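Local atomic coordinates of chalcone-flavanone isomerase family protein (Arabidopsis thaliana, PDB entry 4DOO), a protein that binds fatty acids, preferring saturated ones, through a domain of the chalcone-isomerase fold, and may take part in alpha-linolenic acid metabolism. Residues Thr10-Pro15 with Ile140-Thr145; Asp20-Leu25 with Asp84-Ile89; Gly59-Asn64 with Met77-Glu82; Gly112-Lys117 with Ile177-Ile182. All coordinates share one frame; numbering follows the deposited sequence.

Overall arrangement
Contact 4 is the buried one, joining two helices beside the bound lauric acid; contact 1 lies at the surface, and contacts 2 and 3 are partly buried. Contacts 1 and 2 reach the same antiparallel sheet, through neighbouring strands 13-18 and 22-33, and touch where Phe14 and Pro15 meet Leu24. Contact 2 also packs on contact 4, Met87 and Ile89 against Leu178, and on contact 3, Ile85 against Leu80. The chemistry changes with place: ring edge on guanidinium at the surface, a single arginine-threonine bond over the sheet, a very short tyrosine-carboxylate bond between peripheral helices, and a salt bridge in the interior. Centres of contacts 1 and 3 lie about 32 Å apart.

Contact 1 (Thr10-Pro15 with Ile140-Thr145); sequences TGFSFP and IPRNST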
# COMPACT_ATOMS: atom_id res chain seq x y z
N THR A 10 -14.55 6.71 8.48
CA THR A 10 -14.12 8.07 8.15
C THR A 10 -15.00 8.76 7.11
O THR A 10 -15.07 9.99 7.08
CB THR A 10 -12.67 8.07 7.60
OG1 THR A 10 -12.63 7.36 6.36
CG2 THR A 10 -11.73 7.41 8.59
N GLY A 11 -15.67 7.98 6.28
CA GLY A 11 -16.52 8.56 5.26
C GLY A 11 -15.76 8.87 3.97
O GLY A 11 -16.36 9.31 2.99
N PHE A 12 -14.45 8.64 3.97
CA PHE A 12 -13.65 8.92 2.78
C PHE A 12 -13.97 7.97 1.63
O PHE A 12 -14.18 6.77 1.85
CB PHE A 12 -12.16 8.88 3.11
CG PHE A 12 -11.70 10.02 4.00
CD1 PHE A 12 -10.38 10.42 4.01
CD2 PHE A 12 -12.61 10.69 4.81
CE1 PHE A 12 -9.95 11.48 4.81
CE2 PHE A 12 -12.20 11.76 5.62
CZ PHE A 12 -10.86 12.15 5.61
N SER A 13 -13.99 8.50 0.42
CA SER A 13 -14.32 7.71 -0.76
C SER A 13 -13.12 7.37 -1.65
O SER A 13 -12.20 8.18 -1.81
CB SER A 13 -15.36 8.47 -1.59
OG SER A 13 -15.70 7.76 -2.76
N PHE A 14 -13.14 6.17 -2.20
CA PHE A 14 -12.09 5.68 -3.09
C PHE A 14 -12.73 5.15 -4.38
O PHE A 14 -13.69 4.39 -4.33
CB PHE A 14 -11.32 4.53 -2.44
CG PHE A 14 -10.49 4.94 -1.26
CD1 PHE A 14 -9.15 5.27 -1.42
CD2 PHE A 14 -11.06 5.01 0.01
CE1 PHE A 14 -8.38 5.65 -0.32
CE2 PHE A 14 -10.30 5.39 1.11
CZ PHE A 14 -8.96 5.71 0.94
N PRO A 15 -12.20 5.55 -5.54
CA PRO A 15 -12.77 5.07 -6.80
C PRO A 15 -12.58 3.56 -6.94
O PRO A 15 -11.58 3.01 -6.49
CB PRO A 15 -12.01 5.86 -7.85
CG PRO A 15 -10.67 6.09 -7.20
CD PRO A 15 -11.06 6.46 -5.78
N ILE A 140 0.74 18.74 6.13
CA ILE A 140 0.10 17.49 5.72
C ILE A 140 -1.29 17.52 6.37
O ILE A 140 -1.58 16.79 7.32
CB ILE A 140 0.94 16.27 6.19
CG1 ILE A 140 0.24 14.98 5.81
CG2 ILE A 140 1.18 16.35 7.68
CD1 ILE A 140 0.01 14.84 4.32
N PRO A 141 -2.17 18.39 5.85
CA PRO A 141 -3.52 18.55 6.37
C PRO A 141 -4.51 17.43 6.04
O PRO A 141 -4.31 16.64 5.11
CB PRO A 141 -3.95 19.88 5.76
CG PRO A 141 -3.36 19.79 4.39
CD PRO A 141 -1.95 19.26 4.68
N ARG A 142 -5.58 17.39 6.83
CA ARG A 142 -6.65 16.43 6.64
C ARG A 142 -7.16 16.59 5.21
O ARG A 142 -7.20 17.71 4.68
CB ARG A 142 -7.79 16.71 7.63
CG ARG A 142 -9.04 15.85 7.47
CD ARG A 142 -10.11 16.32 8.45
NE ARG A 142 -11.44 15.75 8.21
CZ ARG A 142 -11.81 14.52 8.56
NH1 ARG A 142 -10.96 13.71 9.16
NH2 ARG A 142 -13.05 14.12 8.32
N ASN A 143 -7.53 15.47 4.59
CA ASN A 143 -8.04 15.41 3.23
C ASN A 143 -6.96 15.44 2.14
O ASN A 143 -7.28 15.46 0.95
CB ASN A 143 -9.07 16.53 2.98
CG ASN A 143 -10.29 16.40 3.87
OD1 ASN A 143 -10.88 15.33 3.97
ND2 ASN A 143 -10.66 17.49 4.53
N SER A 144 -5.69 15.44 2.55
CA SER A 144 -4.60 15.42 1.57
C SER A 144 -4.58 14.00 1.01
O SER A 144 -4.88 13.04 1.73
CB SER A 144 -3.25 15.70 2.24
OG SER A 144 -3.21 16.99 2.82
N THR A 145 -4.25 13.86 -0.27
CA THR A 145 -4.20 12.54 -0.90
C THR A 145 -2.79 12.25 -1.41
O THR A 145 -2.19 13.06 -2.11
CB THR A 145 -5.17 12.44 -2.11
OG1 THR A 145 -6.52 12.59 -1.66
CG2 THR A 145 -5.02 11.10 -2.81
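Phe12 turns the edge of its ring onto one face of the Arg142 guanidinium. CZ of Phe12 sits 3.7 Å above that plane, shifted toward its rim, and the two planes are 67° apart, an edge-on approach and not a stack. The nearest atoms are Phe12 CE2 and Arg142 NH2, also 3.7 Å apart. Asn143 adds its OD1, 3.6 Å from Phe12 CZ, so the outer end of the ring meets both residues. Arg142 gets there by an extended chain from CG to NE, and its NH1 is bonded to the carbonyl of Val94. Behind it, Pro141 to Ser144 form a type II turn in which Pro141 O receives both Ser144 N, at 3.1 Å, and Ser144 OG. On the other side Thr10 OG1 accepts Phe12 N at 3.3 Å, an ST turn that fixes the backbone carrying the ring. Trimming Phe12 to an alanine would probably leave the guanidinium face and Asn143 OD1 without their aromatic neighbour. In sheet order three strands separate 13-18 from 145-151; Phe12 rests on Gln92 of strand 87-93 and on Val94 just after it, and Ile93 there bonds the backbones of Asn143 and Ser144.

Contact 2 (Asp20-Leu25 with Asp84-Ile89); sequences DSRRLL and DIKMTI
Strands 22-33 and 87-93 of the antiparallel sheet are second neighbours, both bonded to strand 39-50, and Arg22 reaches over that middle strand to Lys86 and Thr88. The segments come nearest at Arg22 and Met87, whose CA atoms are 7.2 Å apart; this falls where the middle strand ends and the chain enters helix 51-61. One hydrogen bond joins the two segments: Arg22 NH1 donates to Thr88 OG1 at 2.7 Å with an N-H...O angle of 144°. That angle shows a bend at the hydrogen, and the hydroxyl is also tilted 23° from the guanidinium plane. CD of Arg22 lies 3.0 Å from the same Thr88 OG1, and the turn at chi3 (-53°) beyond it swings the guanidinium so that NH1 also reaches this oxygen; the two side chains cross at about a right angle. Over one guanidinium face lies Lys86, whose CB is 3.7 Å from Arg22 NH2. The lysine chain then bends twice and leads off, leaving its NZ 5.6 Å from Arg22 NH2. That ammonium is salt-bridged to Asp53, which probably eases the proximity of two like charges. Thr88 thus serves as the polar end point and Lys86 as an aliphatic cover for a partly exposed arginine. Arg22 also lies on Tyr48 of the intervening strand. On the reverse of the sheet Met87 points away from Arg22 and packs with Leu25 against Phe195 of helix 189-202, while Ile89 joins Met87 on Leu178 of helix 171-182.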
# COMPACT_ATOMS: atom_id res chain seq x y z
N ASP A 20 -9.11 2.45 -15.44
CA ASP A 20 -9.81 1.29 -15.99
C ASP A 20 -9.06 -0.04 -15.86
O ASP A 20 -9.65 -1.10 -16.07
CB ASP A 20 -10.13 1.51 -17.48
CG ASP A 20 -10.95 2.76 -17.71
OD1 ASP A 20 -12.04 2.88 -17.10
OD2 ASP A 20 -10.51 3.62 -18.51
N SER A 21 -7.78 0.02 -15.51
CA SER A 21 -6.99 -1.19 -15.38
C SER A 21 -6.57 -1.54 -13.95
O SER A 21 -6.25 -2.69 -13.65
CB SER A 21 -5.74 -1.08 -16.26
OG SER A 21 -5.06 0.15 -16.02
N ARG A 22 -6.58 -0.55 -13.07
CA ARG A 22 -6.19 -0.75 -11.68
C ARG A 22 -7.41 -0.83 -10.78
O ARG A 22 -8.07 0.17 -10.53
CB ARG A 22 -5.29 0.40 -11.24
CG ARG A 22 -4.42 0.06 -10.07
CD ARG A 22 -3.19 0.93 -10.05
NE ARG A 22 -2.50 0.88 -11.33
CZ ARG A 22 -1.23 1.22 -11.51
NH1 ARG A 22 -0.51 1.63 -10.47
NH2 ARG A 22 -0.68 1.15 -12.71
N ARG A 23 -7.70 -2.03 -10.27
CA ARG A 23 -8.89 -2.21 -9.44
C ARG A 23 -8.67 -2.12 -7.94
O ARG A 23 -7.71 -2.67 -7.40
CB ARG A 23 -9.54 -3.56 -9.74
CG ARG A 23 -9.82 -3.80 -11.21
CD ARG A 23 -10.72 -2.74 -11.83
NE ARG A 23 -10.84 -2.93 -13.28
CZ ARG A 23 -11.36 -4.01 -13.85
NH1 ARG A 23 -11.83 -5.01 -13.11
NH2 ARG A 23 -11.39 -4.11 -15.18
N LEU A 24 -9.58 -1.44 -7.26
CA LEU A 24 -9.52 -1.32 -5.80
C LEU A 24 -9.89 -2.69 -5.24
O LEU A 24 -10.98 -3.21 -5.51
CB LEU A 24 -10.53 -0.28 -5.31
CG LEU A 24 -10.62 -0.09 -3.80
CD1 LEU A 24 -9.28 0.41 -3.26
CD2 LEU A 24 -11.74 0.92 -3.48
N LEU A 25 -9.00 -3.26 -4.44
CA LEU A 25 -9.24 -4.58 -3.86
C LEU A 25 -9.44 -4.56 -2.34
O LEU A 25 -10.00 -5.50 -1.77
CB LEU A 25 -8.08 -5.52 -4.21
CG LEU A 25 -7.78 -5.69 -5.70
CD1 LEU A 25 -6.59 -6.62 -5.86
CD2 LEU A 25 -8.99 -6.24 -6.44
N ASP A 84 5.75 -9.03 -10.52
CA ASP A 84 5.82 -7.73 -11.15
C ASP A 84 4.39 -7.32 -11.46
O ASP A 84 3.92 -7.43 -12.60
CB ASP A 84 6.66 -7.78 -12.43
CG ASP A 84 6.87 -6.41 -13.05
OD1 ASP A 84 6.86 -5.41 -12.31
OD2 ASP A 84 7.06 -6.34 -14.28
N ILE A 85 3.69 -6.86 -10.43
CA ILE A 85 2.31 -6.43 -10.54
C ILE A 85 2.22 -4.95 -10.20
O ILE A 85 2.65 -4.53 -9.13
CB ILE A 85 1.40 -7.24 -9.57
CG1 ILE A 85 1.33 -8.70 -10.02
CG2 ILE A 85 0.02 -6.61 -9.50
CD1 ILE A 85 0.62 -9.63 -9.04
N LYS A 86 1.69 -4.17 -11.13
CA LYS A 86 1.53 -2.74 -10.92
C LYS A 86 0.45 -2.54 -9.85
O LYS A 86 -0.63 -3.13 -9.93
CB LYS A 86 1.11 -2.04 -12.21
CG LYS A 86 2.23 -1.98 -13.25
CD LYS A 86 1.81 -1.21 -14.50
CE LYS A 86 0.70 -1.92 -15.26
NZ LYS A 86 1.12 -3.27 -15.72
N MET A 87 0.76 -1.72 -8.86
CA MET A 87 -0.18 -1.46 -7.79
C MET A 87 -0.15 -0.01 -7.36
O MET A 87 0.81 0.72 -7.64
CB MET A 87 0.15 -2.32 -6.57
CG MET A 87 0.19 -3.81 -6.81
SD MET A 87 0.43 -4.67 -5.25
CE MET A 87 0.04 -6.37 -5.72
N THR A 88 -1.21 0.40 -6.68
CA THR A 88 -1.31 1.76 -6.17
C THR A 88 -1.87 1.70 -4.76
O THR A 88 -2.79 0.94 -4.48
CB THR A 88 -2.26 2.65 -7.01
OG1 THR A 88 -1.71 2.85 -8.32
CG2 THR A 88 -2.45 4.01 -6.35
N ILE A 89 -1.27 2.49 -3.87
CA ILE A 89 -1.74 2.60 -2.50
C ILE A 89 -2.13 4.07 -2.39
O ILE A 89 -1.27 4.94 -2.44
CB ILE A 89 -0.62 2.32 -1.45
CG1 ILE A 89 -0.08 0.90 -1.61
CG2 ILE A 89 -1.18 2.53 -0.05
CD1 ILE A 89 -1.12 -0.18 -1.44

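Contact 3 (Gly59-Asn64 with Met77-Glu82); sequences GDKYAN and MDDLME
Tyr62 and Asp79 both start with CG anti to their carbonyl carbon, at chi1 values of -60° and -76°, and these torsions direct the phenol and the carboxylate at each other between the end of helix 51-61 and helix 76-82. Tyr62 is the first residue to leave helical geometry after helix 51-61, and its ring extends from that helix end toward the neighbouring one. Its OH donates to Asp79 OD2 at 2.5 Å, a very short hydrogen bond. OD2 lies at the ring edge near the ring plane, 3.4 Å from Tyr62 CZ, whereas the carboxylate plane is turned 62° from the ring. Lys61 crosses the aspartate obliquely: its CD is 3.9 Å from Asp79 CG, so methylene groups lie against the carboxylate, and a bend at chi4 leaves its NZ 4.6 Å from Asp79 OD1, near but not in contact. A second partner of the phenol is Ser75 OG, just ahead of helix 76-82. Leu80, next along from Asp79, turns to another side and packs on Phe195, Leu196 and Ala199 of helix 189-202. Replacing Asp79 by an alanine would probably leave the Tyr62 hydroxyl without this acceptor, with Ser75 as a remaining partner, and Lys61 without its nearby negative charge. The contact is structural, away from the lipid sites. A bond this short is consistent with a phenol polarised by a charged acceptor, and the nearby ammonium would tend to keep that acceptor charged.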
# COMPACT_ATOMS: atom_id res chain seq x y z
N GLY A 59 -2.51 -17.22 -13.54
CA GLY A 59 -2.45 -18.16 -14.65
C GLY A 59 -1.13 -18.91 -14.73
O GLY A 59 -1.08 -20.04 -15.23
N ASP A 60 -0.06 -18.29 -14.26
CA ASP A 60 1.25 -18.92 -14.31
C ASP A 60 1.59 -19.77 -13.09
O ASP A 60 2.15 -20.86 -13.24
CB ASP A 60 2.35 -17.87 -14.51
CG ASP A 60 2.26 -17.18 -15.87
OD1 ASP A 60 1.65 -17.75 -16.80
OD2 ASP A 60 2.80 -16.06 -16.00
N LYS A 61 1.26 -19.29 -11.90
CA LYS A 61 1.57 -20.04 -10.68
C LYS A 61 0.42 -20.85 -10.09
O LYS A 61 0.65 -21.76 -9.29
CB LYS A 61 2.11 -19.10 -9.61
CG LYS A 61 3.56 -18.70 -9.81
CD LYS A 61 4.06 -17.86 -8.65
CE LYS A 61 5.56 -17.63 -8.77
NZ LYS A 61 6.28 -18.93 -8.77
N TYR A 62 -0.81 -20.52 -10.48
CA TYR A 62 -1.98 -21.21 -9.97
C TYR A 62 -2.92 -21.67 -11.08
O TYR A 62 -4.14 -21.58 -10.95
CB TYR A 62 -2.74 -20.29 -9.01
CG TYR A 62 -1.92 -19.86 -7.82
CD1 TYR A 62 -1.02 -18.80 -7.91
CD2 TYR A 62 -2.00 -20.56 -6.61
CE1 TYR A 62 -0.21 -18.44 -6.82
CE2 TYR A 62 -1.19 -20.21 -5.52
CZ TYR A 62 -0.30 -19.15 -5.64
OH TYR A 62 0.51 -18.83 -4.57
N ALA A 63 -2.35 -22.20 -12.15
CA ALA A 63 -3.15 -22.65 -13.29
C ALA A 63 -4.25 -23.64 -12.92
O ALA A 63 -4.06 -24.56 -12.12
CB ALA A 63 -2.24 -23.26 -14.35
N ASN A 64 -5.42 -23.42 -13.51
CA ASN A 64 -6.60 -24.27 -13.32
C ASN A 64 -7.10 -24.44 -11.90
O ASN A 64 -7.83 -25.38 -11.62
CB ASN A 64 -6.34 -25.65 -13.92
CG ASN A 64 -5.84 -25.58 -15.35
OD1 ASN A 64 -6.41 -24.86 -16.17
ND2 ASN A 64 -4.79 -26.32 -15.64
N MET A 77 -0.10 -14.79 -0.77
CA MET A 77 0.25 -13.44 -0.37
C MET A 77 1.67 -13.04 -0.81
O MET A 77 1.86 -12.00 -1.42
CB MET A 77 0.09 -13.28 1.14
CG MET A 77 0.46 -11.90 1.67
SD MET A 77 0.00 -11.68 3.40
CE MET A 77 1.26 -12.63 4.23
N ASP A 78 2.66 -13.88 -0.51
CA ASP A 78 4.03 -13.56 -0.88
C ASP A 78 4.23 -13.60 -2.40
O ASP A 78 5.03 -12.84 -2.95
CB ASP A 78 5.02 -14.52 -0.22
CG ASP A 78 6.44 -13.99 -0.25
OD1 ASP A 78 6.76 -13.13 0.59
OD2 ASP A 78 7.24 -14.43 -1.10
N ASP A 79 3.52 -14.49 -3.08
CA ASP A 79 3.66 -14.58 -4.54
C ASP A 79 3.17 -13.28 -5.19
O ASP A 79 3.79 -12.78 -6.14
CB ASP A 79 2.87 -15.77 -5.11
CG ASP A 79 3.57 -17.11 -4.87
OD1 ASP A 79 4.81 -17.13 -4.75
OD2 ASP A 79 2.87 -18.14 -4.83
N LEU A 80 2.07 -12.73 -4.67
CA LEU A 80 1.52 -11.48 -5.20
C LEU A 80 2.48 -10.32 -4.99
O LEU A 80 2.75 -9.56 -5.92
CB LEU A 80 0.19 -11.13 -4.51
CG LEU A 80 -1.08 -11.85 -4.95
CD1 LEU A 80 -2.23 -11.42 -4.03
CD2 LEU A 80 -1.40 -11.52 -6.41
N MET A 81 2.98 -10.18 -3.77
CA MET A 81 3.90 -9.09 -3.43
C MET A 81 5.21 -9.12 -4.20
O MET A 81 5.76 -8.07 -4.52
CB MET A 81 4.20 -9.09 -1.93
CG MET A 81 3.20 -8.31 -1.08
SD MET A 81 3.78 -8.01 0.62
CE MET A 81 5.12 -6.85 0.31
N GLU A 82 5.72 -10.31 -4.49
CA GLU A 82 6.98 -10.44 -5.19
C GLU A 82 6.86 -10.36 -6.72
O GLU A 82 7.82 -10.07 -7.41
CB GLU A 82 7.68 -11.74 -4.78
CG GLU A 82 8.91 -12.09 -5.61
CD GLU A 82 9.88 -12.99 -4.87
OE1 GLU A 82 9.43 -13.82 -4.05
OE2 GLU A 82 11.10 -12.88 -5.11

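Contact 4 (Gly112-Lys117 with Ile177-Ile182); sequences GNRLKK and ILDLYI. With DAO (lauric acid), chain C.
The Arg114 guanidinium has Leu180 over one face and Asp179 at its edge. Leu180 CD2 stands 3.7 Å above the guanidinium plane, over its centre, and lies 3.6 Å from Arg114 CG, so the same methyl packs on both the aliphatic and the planar part of the arginine. At the edge, NE of Arg114 donates to Asp179 OD1 at 2.8 Å with an N-H...O angle of 144°, forming a salt bridge. OD1 lies close to the guanidinium plane and uses its anti lone pair, on the side away from OD2; with the two flat groups 66° apart, this is a single-point bridge and not a paired, coplanar one. A water links the two residues a second time: it accepts from Arg114 NH2 at 3.2 Å and donates to Asp179 OD1 at 2.8 Å, so this oxygen is gripped twice. The bend of the arginine at chi2 (-60°) carries the group back past Leu180, and its NH1 makes a weak bond to Asn113 OD1. Leu180 then links the polar layer to the ligand, since its other methyl, CD1, is 3.9 Å from C2 of the lauric acid. Tyr181 OH comes 3.8 Å from C3 of the same lipid and is hydrogen-bonded to Tyr43, which together with Arg30 and Ser110 binds the lauric acid. Through Leu180, Tyr181 and Ser110 the helix pair forms part of the wall of this pocket. Farther out, Leu115 of helix 100-118 packs on Leu126 and Leu127 of helix 124-131, Ile177 rests on Phe130 of that same helix, and Tyr181 lies on Leu91 of strand 87-93.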
# COMPACT_ATOMS: atom_id res chain seq x y z
N GLY A 112 11.47 1.81 7.74
CA GLY A 112 12.78 1.35 8.19
C GLY A 112 12.74 -0.06 8.75
O GLY A 112 13.59 -0.89 8.43
N ASN A 113 11.75 -0.32 9.60
CA ASN A 113 11.57 -1.64 10.21
C ASN A 113 11.49 -2.71 9.12
O ASN A 113 12.07 -3.79 9.25
CB ASN A 113 10.28 -1.65 11.06
CG ASN A 113 9.89 -3.05 11.55
OD1 ASN A 113 9.39 -3.88 10.78
ND2 ASN A 113 10.11 -3.31 12.84
N ARG A 114 10.78 -2.40 8.04
CA ARG A 114 10.62 -3.35 6.95
C ARG A 114 11.87 -3.51 6.09
O ARG A 114 12.19 -4.61 5.65
CB ARG A 114 9.42 -2.96 6.09
CG ARG A 114 8.07 -3.15 6.78
CD ARG A 114 7.85 -4.61 7.19
NE ARG A 114 6.50 -4.87 7.68
CZ ARG A 114 6.03 -4.47 8.86
NH1 ARG A 114 6.79 -3.78 9.69
NH2 ARG A 114 4.78 -4.77 9.20
N LEU A 115 12.59 -2.41 5.86
CA LEU A 115 13.80 -2.46 5.06
C LEU A 115 14.86 -3.36 5.70
O LEU A 115 15.54 -4.11 4.99
CB LEU A 115 14.38 -1.06 4.86
CG LEU A 115 13.61 -0.14 3.91
CD1 LEU A 115 14.27 1.23 3.87
CD2 LEU A 115 13.58 -0.77 2.52
N LYS A 116 15.00 -3.30 7.02
CA LYS A 116 15.99 -4.14 7.69
C LYS A 116 15.49 -5.57 7.78
O LYS A 116 16.27 -6.51 7.91
CB LYS A 116 16.27 -3.63 9.11
CG LYS A 116 17.38 -4.41 9.80
CD LYS A 116 17.41 -4.19 11.29
CE LYS A 116 18.48 -5.06 11.93
NZ LYS A 116 18.41 -5.06 13.41
N LYS A 117 14.17 -5.73 7.70
CA LYS A 117 13.55 -7.04 7.76
C LYS A 117 13.79 -7.82 6.48
O LYS A 117 13.97 -9.03 6.50
CB LYS A 117 12.04 -6.89 7.98
CG LYS A 117 11.33 -8.16 8.40
CD LYS A 117 11.12 -8.19 9.91
CE LYS A 117 10.18 -7.07 10.35
NZ LYS A 117 9.87 -7.14 11.81
N ILE A 177 7.43 -1.26 1.53
CA ILE A 177 6.26 -0.41 1.67
C ILE A 177 4.97 -1.21 1.54
O ILE A 177 4.09 -1.12 2.39
CB ILE A 177 6.29 0.74 0.64
CG1 ILE A 177 7.44 1.69 0.98
CG2 ILE A 177 4.97 1.50 0.66
CD1 ILE A 177 7.64 2.81 -0.02
N LEU A 178 4.86 -2.02 0.49
CA LEU A 178 3.67 -2.84 0.28
C LEU A 178 3.43 -3.79 1.44
O LEU A 178 2.29 -4.10 1.76
CB LEU A 178 3.79 -3.64 -1.01
CG LEU A 178 3.58 -2.91 -2.33
CD1 LEU A 178 3.82 -3.86 -3.49
CD2 LEU A 178 2.16 -2.35 -2.38
N ASP A 179 4.50 -4.27 2.06
CA ASP A 179 4.36 -5.21 3.17
C ASP A 179 3.61 -4.61 4.35
O ASP A 179 2.98 -5.34 5.12
CB ASP A 179 5.74 -5.72 3.64
CG ASP A 179 5.63 -6.93 4.55
OD1 ASP A 179 5.81 -6.78 5.78
OD2 ASP A 179 5.36 -8.03 4.03
N LEU A 180 3.67 -3.29 4.49
CA LEU A 180 2.98 -2.61 5.58
C LEU A 180 1.47 -2.70 5.44
O LEU A 180 0.74 -2.67 6.43
CB LEU A 180 3.36 -1.12 5.61
CG LEU A 180 4.80 -0.77 5.96
CD1 LEU A 180 5.02 0.73 5.80
CD2 LEU A 180 5.09 -1.22 7.39
N TYR A 181 1.01 -2.81 4.20
CA TYR A 181 -0.42 -2.86 3.92
C TYR A 181 -0.98 -4.25 3.62
O TYR A 181 -2.10 -4.57 4.02
CB TYR A 181 -0.72 -1.92 2.74
CG TYR A 181 -0.28 -0.49 2.98
CD1 TYR A 181 -1.05 0.38 3.76
CD2 TYR A 181 0.93 -0.02 2.48
CE1 TYR A 181 -0.63 1.68 4.03
CE2 TYR A 181 1.37 1.28 2.74
CZ TYR A 181 0.59 2.12 3.51
OH TYR A 181 1.03 3.40 3.77
N ILE A 182 -0.20 -5.08 2.94
CA ILE A 182 -0.67 -6.42 2.56
C ILE A 182 0.21 -7.57 3.06
O ILE A 182 0.08 -8.71 2.59
CB ILE A 182 -0.81 -6.50 1.01
CG1 ILE A 182 -1.76 -5.40 0.54
CG2 ILE A 182 -1.36 -7.85 0.58
CD1 ILE A 182 -3.14 -5.48 1.15
O1 DAO C . 3.89 4.73 8.70
O2 DAO C . 1.89 4.78 7.79
C1 DAO C . 3.13 4.65 7.71
C2 DAO C . 3.75 4.42 6.35
C3 DAO C . 3.61 5.66 5.49
C4 DAO C . 4.39 5.52 4.18
C5 DAO C . 4.01 6.63 3.19
C6 DAO C . 4.75 7.93 3.50
C7 DAO C . 3.98 9.14 3.00
C8 DAO C . 4.47 10.40 3.70
C9 DAO C . 3.62 11.60 3.35
C10 DAO C . 4.18 12.86 3.99
C11 DAO C . 3.84 14.09 3.16
C12 DAO C . 4.20 15.36 3.90
O HOH W 1 3.76 -7.36 7.58